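Local structure of glutaredoxin related protein (Sulfolobus solfataricus, 4MNN) at residues A[78-82]-A[83-87]; A[118-121]-A[122-126]. The protein probably acts as a thiol-disulfide oxidoreductase of the glutaredoxin family, an atypical protein disulfide oxidoreductase with a thioredoxin fold. One frame throughout, in Å; residues are numbered along the deposited sequence. Where two conformers were deposited one is given.

Interaction 1 (A[78-82]-A[83-87]); sequences LVRIS and NNVVN
Val79 CG1 lies anti to the backbone N (chi1 175°), and Asn83 CG lies anti to its carbonyl carbon (chi1 -74°). With these torsions the two side chains run side by side and point the same way, one helical turn apart. Val79 CG1 touches Asn83 OD1 at 3.7 Å. Below them the backbone closes the same turn: Asn83 N donates to Val79 O over 3.0 Å.

Next comes the end of helix 71-83, a Schellman motif. Asn84 has a positive phi and is its C-prime residue. Val85 N reaches back to Arg80 O at 2.9 Å. This is the 6→1 bond of the Schellman motif, with an N-H...O angle of 160°. The inner bond, Asn84 N to Ile81 O, is weak at 3.2 Å. Val79 O and Arg80 O so keep donors, and Ile81 O a weak one, as the chain turns away into the loop before helix 90-96.

The reversal also lays Val85 against the stem of Arg80. Val85 CG1 sits 3.8 Å from Arg80 CA, while Arg80 CB lies 3.3 Å from Val85 O. The Arg80 chain then runs extended from CG to NE and passes the loop. Its guanidinium stands nearly upright to the side-chain amide plane of Asn87, which lies at its edge. NH1 turns elsewhere, to a salt bridge with Glu119 on helix 114-127. Val85 O accepts a bond from Gln126 of the same helix. On the inner side, Ile81 packs on Val52, Tyr59 and Tyr60 of the sheet, and Ile81 O accepts a hydrogen bond from Arg54 NH1.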
loop_
_atom_site.group_PDB
_atom_site.type_symbol
_atom_site.label_atom_id
_atom_site.label_comp_id
_atom_site.label_asym_id
_atom_site.label_seq_id
_atom_site.Cartn_x
_atom_site.Cartn_y
_atom_site.Cartn_z
ATOM N N LEU A 78 -6.079 1.240 -5.817
ATOM C CA LEU A 78 -7.501 1.319 -5.470
ATOM C C LEU A 78 -8.374 0.903 -6.665
ATOM O O LEU A 78 -9.354 0.158 -6.525
ATOM C CB LEU A 78 -7.840 2.759 -5.077
ATOM C CG LEU A 78 -7.857 3.142 -3.572
ATOM C CD1 LEU A 78 -7.017 2.266 -2.737
ATOM C CD2 LEU A 78 -7.517 4.618 -3.412
ATOM N N VAL A 79 -8.033 1.431 -7.832
ATOM C CA VAL A 79 -8.805 1.117 -9.033
ATOM C C VAL A 79 -8.690 -0.366 -9.383
ATOM O O VAL A 79 -9.683 -1.004 -9.715
ATOM C CB VAL A 79 -8.309 1.986 -10.208
ATOM C CG1 VAL A 79 -9.029 1.586 -11.527
ATOM C CG2 VAL A 79 -8.523 3.464 -9.864
ATOM N N ARG A 80 -7.477 -0.920 -9.320
ATOM C CA ARG A 80 -7.286 -2.334 -9.664
ATOM C C ARG A 80 -8.051 -3.247 -8.717
ATOM O O ARG A 80 -8.718 -4.190 -9.148
ATOM C CB ARG A 80 -5.796 -2.709 -9.650
ATOM C CG ARG A 80 -4.934 -2.050 -10.718
ATOM C CD ARG A 80 -3.743 -2.977 -11.105
ATOM N NE ARG A 80 -3.037 -2.418 -12.251
ATOM C CZ ARG A 80 -1.966 -1.633 -12.167
ATOM N NH1 ARG A 80 -1.449 -1.318 -10.973
ATOM N NH2 ARG A 80 -1.448 -1.111 -13.279
ATOM N N ILE A 81 -7.969 -2.951 -7.422
ATOM C CA ILE A 81 -8.666 -3.753 -6.435
ATOM C C ILE A 81 -10.201 -3.622 -6.618
ATOM O O ILE A 81 -10.924 -4.625 -6.578
ATOM C CB ILE A 81 -8.244 -3.325 -5.004
ATOM C CG1 ILE A 81 -6.809 -3.780 -4.741
ATOM C CG2 ILE A 81 -9.155 -3.950 -3.938
ATOM C CD1 ILE A 81 -6.156 -3.038 -3.565
ATOM N N SER A 82 -10.682 -2.405 -6.849
ATOM C CA SER A 82 -12.118 -2.201 -6.993
ATOM C C SER A 82 -12.704 -2.884 -8.236
ATOM O O SER A 82 -13.865 -3.298 -8.228
ATOM C CB SER A 82 -12.434 -0.707 -7.027
ATOM O OG SER A 82 -13.835 -0.502 -6.997
ATOM N N ASN A 83 -11.900 -2.993 -9.289
ATOM C CA ASN A 83 -12.323 -3.628 -10.548
ATOM C C ASN A 83 -11.890 -5.092 -10.609
ATOM O O ASN A 83 -12.258 -5.833 -11.533
ATOM C CB ASN A 83 -11.724 -2.896 -11.742
ATOM C CG ASN A 83 -12.387 -1.560 -11.998
ATOM O OD1 ASN A 83 -11.779 -0.658 -12.551
ATOM N ND2 ASN A 83 -13.640 -1.434 -11.604
ATOM N N ASN A 84 -11.126 -5.518 -9.611
ATOM C CA ASN A 84 -10.637 -6.897 -9.551
ATOM C C ASN A 84 -9.822 -7.245 -10.786
ATOM O O ASN A 84 -9.997 -8.313 -11.407
ATOM C CB ASN A 84 -11.790 -7.887 -9.385
ATOM C CG ASN A 84 -11.296 -9.305 -9.132
ATOM O OD1 ASN A 84 -10.202 -9.494 -8.597
ATOM N ND2 ASN A 84 -12.100 -10.305 -9.503
ATOM N N VAL A 85 -8.935 -6.332 -11.161
ATOM C CA VAL A 85 -8.053 -6.566 -12.286
ATOM C C VAL A 85 -6.583 -6.511 -11.857
ATOM O O VAL A 85 -6.204 -5.729 -10.998
ATOM C CB VAL A 85 -8.263 -5.540 -13.405
ATOM C CG1 VAL A 85 -7.753 -4.174 -12.996
ATOM C CG2 VAL A 85 -7.536 -6.004 -14.653
ATOM N N VAL A 86 -5.765 -7.370 -12.448
ATOM C CA VAL A 86 -4.337 -7.378 -12.163
ATOM C C VAL A 86 -3.620 -7.298 -13.516
ATOM O O VAL A 86 -4.092 -7.852 -14.514
ATOM C CB VAL A 86 -3.967 -8.662 -11.381
ATOM C CG1 VAL A 86 -2.556 -9.112 -11.717
ATOM C CG2 VAL A 86 -4.100 -8.385 -9.855
ATOM N N ASN A 87 -2.497 -6.597 -13.569
ATOM C CA ASN A 87 -1.793 -6.485 -14.834
ATOM C C ASN A 87 -0.464 -7.253 -14.909
ATOM O O ASN A 87 0.266 -7.132 -15.891
ATOM C CB ASN A 87 -1.612 -5.004 -15.191
ATOM C CG ASN A 87 -2.961 -4.308 -15.459
ATOM O OD1 ASN A 87 -3.700 -4.695 -16.382
ATOM N ND2 ASN A 87 -3.295 -3.301 -14.647
#

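Interaction 2 (A[118-121]-A[122-126])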
loop_
_atom_site.group_PDB
_atom_site.type_symbol
_atom_site.label_atom_id
_atom_site.label_comp_id
_atom_site.label_asym_id
_atom_site.label_seq_id
_atom_site.Cartn_x
_atom_site.Cartn_y
_atom_site.Cartn_z
ATOM N N ALA A 118 6.247 -0.994 -4.966
ATOM C CA ALA A 118 4.932 -0.967 -4.339
ATOM C C ALA A 118 3.857 -1.431 -5.322
ATOM O O ALA A 118 2.975 -2.214 -4.974
ATOM C CB ALA A 118 4.604 0.411 -3.869
ATOM N N GLU A 119 3.899 -0.933 -6.559
ATOM C CA GLU A 119 2.865 -1.327 -7.526
ATOM C C GLU A 119 2.815 -2.829 -7.752
ATOM O O GLU A 119 1.745 -3.444 -7.840
ATOM C CB GLU A 119 3.127 -0.605 -8.838
ATOM C CG GLU A 119 2.019 -0.794 -9.869
ATOM C CD GLU A 119 1.703 0.510 -10.588
ATOM O OE1 GLU A 119 2.561 1.008 -11.366
ATOM O OE2 GLU A 119 0.596 1.038 -10.364
ATOM N N PHE A 120 3.999 -3.421 -7.838
ATOM C CA PHE A 120 4.164 -4.848 -8.051
ATOM C C PHE A 120 3.582 -5.592 -6.832
ATOM O O PHE A 120 2.735 -6.478 -6.979
ATOM C CB PHE A 120 5.659 -5.159 -8.229
ATOM C CG PHE A 120 5.965 -6.625 -8.381
ATOM C CD1 PHE A 120 5.776 -7.265 -9.603
ATOM C CD2 PHE A 120 6.467 -7.357 -7.308
ATOM C CE1 PHE A 120 6.089 -8.632 -9.763
ATOM C CE2 PHE A 120 6.781 -8.712 -7.443
ATOM C CZ PHE A 120 6.594 -9.353 -8.678
ATOM N N LEU A 121 3.969 -5.179 -5.627
ATOM C CA LEU A 121 3.457 -5.866 -4.437
ATOM C C LEU A 121 1.972 -5.635 -4.190
ATOM O O LEU A 121 1.298 -6.530 -3.685
ATOM C CB LEU A 121 4.289 -5.486 -3.199
ATOM C CG LEU A 121 5.718 -6.025 -3.274
ATOM C CD1 LEU A 121 6.532 -5.514 -2.044
ATOM C CD2 LEU A 121 5.703 -7.594 -3.288
ATOM N N TYR A 122 1.445 -4.467 -4.572
ATOM C CA TYR A 122 0.000 -4.212 -4.393
ATOM C C TYR A 122 -0.743 -5.254 -5.212
ATOM O O TYR A 122 -1.788 -5.763 -4.791
ATOM C CB TYR A 122 -0.402 -2.832 -4.896
ATOM C CG TYR A 122 0.043 -1.694 -4.013
ATOM C CD1 TYR A 122 0.396 -0.453 -4.571
ATOM C CD2 TYR A 122 0.081 -1.842 -2.613
ATOM C CE1 TYR A 122 0.773 0.631 -3.754
ATOM C CE2 TYR A 122 0.462 -0.763 -1.772
ATOM C CZ TYR A 122 0.796 0.468 -2.362
ATOM O OH TYR A 122 1.108 1.552 -1.580
ATOM N N GLN A 123 -0.205 -5.581 -6.382
ATOM C CA GLN A 123 -0.868 -6.577 -7.221
ATOM C C GLN A 123 -0.719 -7.972 -6.633
ATOM O O GLN A 123 -1.633 -8.772 -6.721
ATOM C CB GLN A 123 -0.337 -6.497 -8.638
ATOM C CG GLN A 123 -0.806 -5.192 -9.293
ATOM C CD GLN A 123 -0.240 -5.009 -10.659
ATOM O OE1 GLN A 123 0.820 -4.413 -10.830
ATOM N NE2 GLN A 123 -0.938 -5.536 -11.657
ATOM N N VAL A 124 0.434 -8.261 -6.039
ATOM C CA VAL A 124 0.614 -9.548 -5.388
ATOM C C VAL A 124 -0.416 -9.700 -4.230
ATOM O O VAL A 124 -1.007 -10.780 -4.035
ATOM C CB VAL A 124 2.054 -9.678 -4.841
ATOM C CG1 VAL A 124 2.189 -10.941 -4.020
ATOM C CG2 VAL A 124 3.061 -9.658 -5.990
ATOM N N SER A 125 -0.667 -8.629 -3.475
ATOM C CA SER A 125 -1.630 -8.716 -2.354
ATOM C C SER A 125 -3.052 -8.992 -2.853
ATOM O O SER A 125 -3.879 -9.561 -2.134
ATOM C CB SER A 125 -1.609 -7.417 -1.508
ATOM O OG SER A 125 -2.336 -6.335 -2.092
ATOM N N GLN A 126 -3.321 -8.589 -4.091
ATOM C CA GLN A 126 -4.629 -8.833 -4.729
ATOM C C GLN A 126 -4.804 -10.299 -5.106
ATOM O O GLN A 126 -5.892 -10.877 -4.941
ATOM C CB GLN A 126 -4.722 -8.050 -6.029
ATOM C CG GLN A 126 -5.523 -6.811 -6.007
ATOM C CD GLN A 126 -5.550 -6.170 -7.391
ATOM O OE1 GLN A 126 -4.648 -5.437 -7.753
ATOM N NE2 GLN A 126 -6.562 -6.482 -8.169
#
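Helix 114-127 is the crossover helix of the beta-alpha-beta unit between strands 101-107 and 131-137, and residues 118-126 form its later turns. Tyr122 meets Ala118 one turn back. Tyr122 N donates to Ala118 O over 2.8 Å. The Tyr122 side chain leaves with CG beside its own backbone N (chi1 -73°). This lays one ring face on Ala118 O, with CG at 3.1 Å from that oxygen. Farther out over the same face sits the methyl group: Ala118 CB is 3.8 Å from Tyr122 CE1. The ring also stacks with Tyr60 and packs on Leu133 and Ile135 of the sheet.

Phe120 and Val124 meet on another side of the helix. Val124 CG2 sits over one face of the Phe120 ring, offset toward the rim, 4.1 Å from CE2. Leu121 CD2 approaches the same methyl more loosely. Beneath this group, Val124 N donates to Phe120 O.

Glu119 and Gln123 run side by side, with carboxylate and amide planes 80° apart. Their backbone bond, Gln123 N to Glu119 O, is 3.2 Å long.

One turn further, Ser125 N bonds to Leu121 O, and its hydroxyl folds back on the helix. Ser125 OG donates to Tyr122 O over 2.8 Å. Gln126 N reaches that oxygen from the same face, and two donors grip it. The side chain of Ala118 lies near Cys111 and Cys114, whose disulfide-forming CxxC at a helix start is typical of the thioredoxin fold.

Interaction 1 lies at a helix end and is partly buried, its centre about 13 Å from the centre of the chain. Interaction 2 lies within helix 114-127 and is buried, its centre about 8 Å from the same point. The first rests on backbone bonds at a chain reversal, with polar and aliphatic side chains mixed. The second has regular helical bonds and mostly apolar or aromatic packing against the sheet. The two interactions touch through a polar bridge, one salt bridge and one probable hydrogen bond. Residues 78-87 and 118-126 thus join the end of helix 71-83 and the loop after it to helix 114-127.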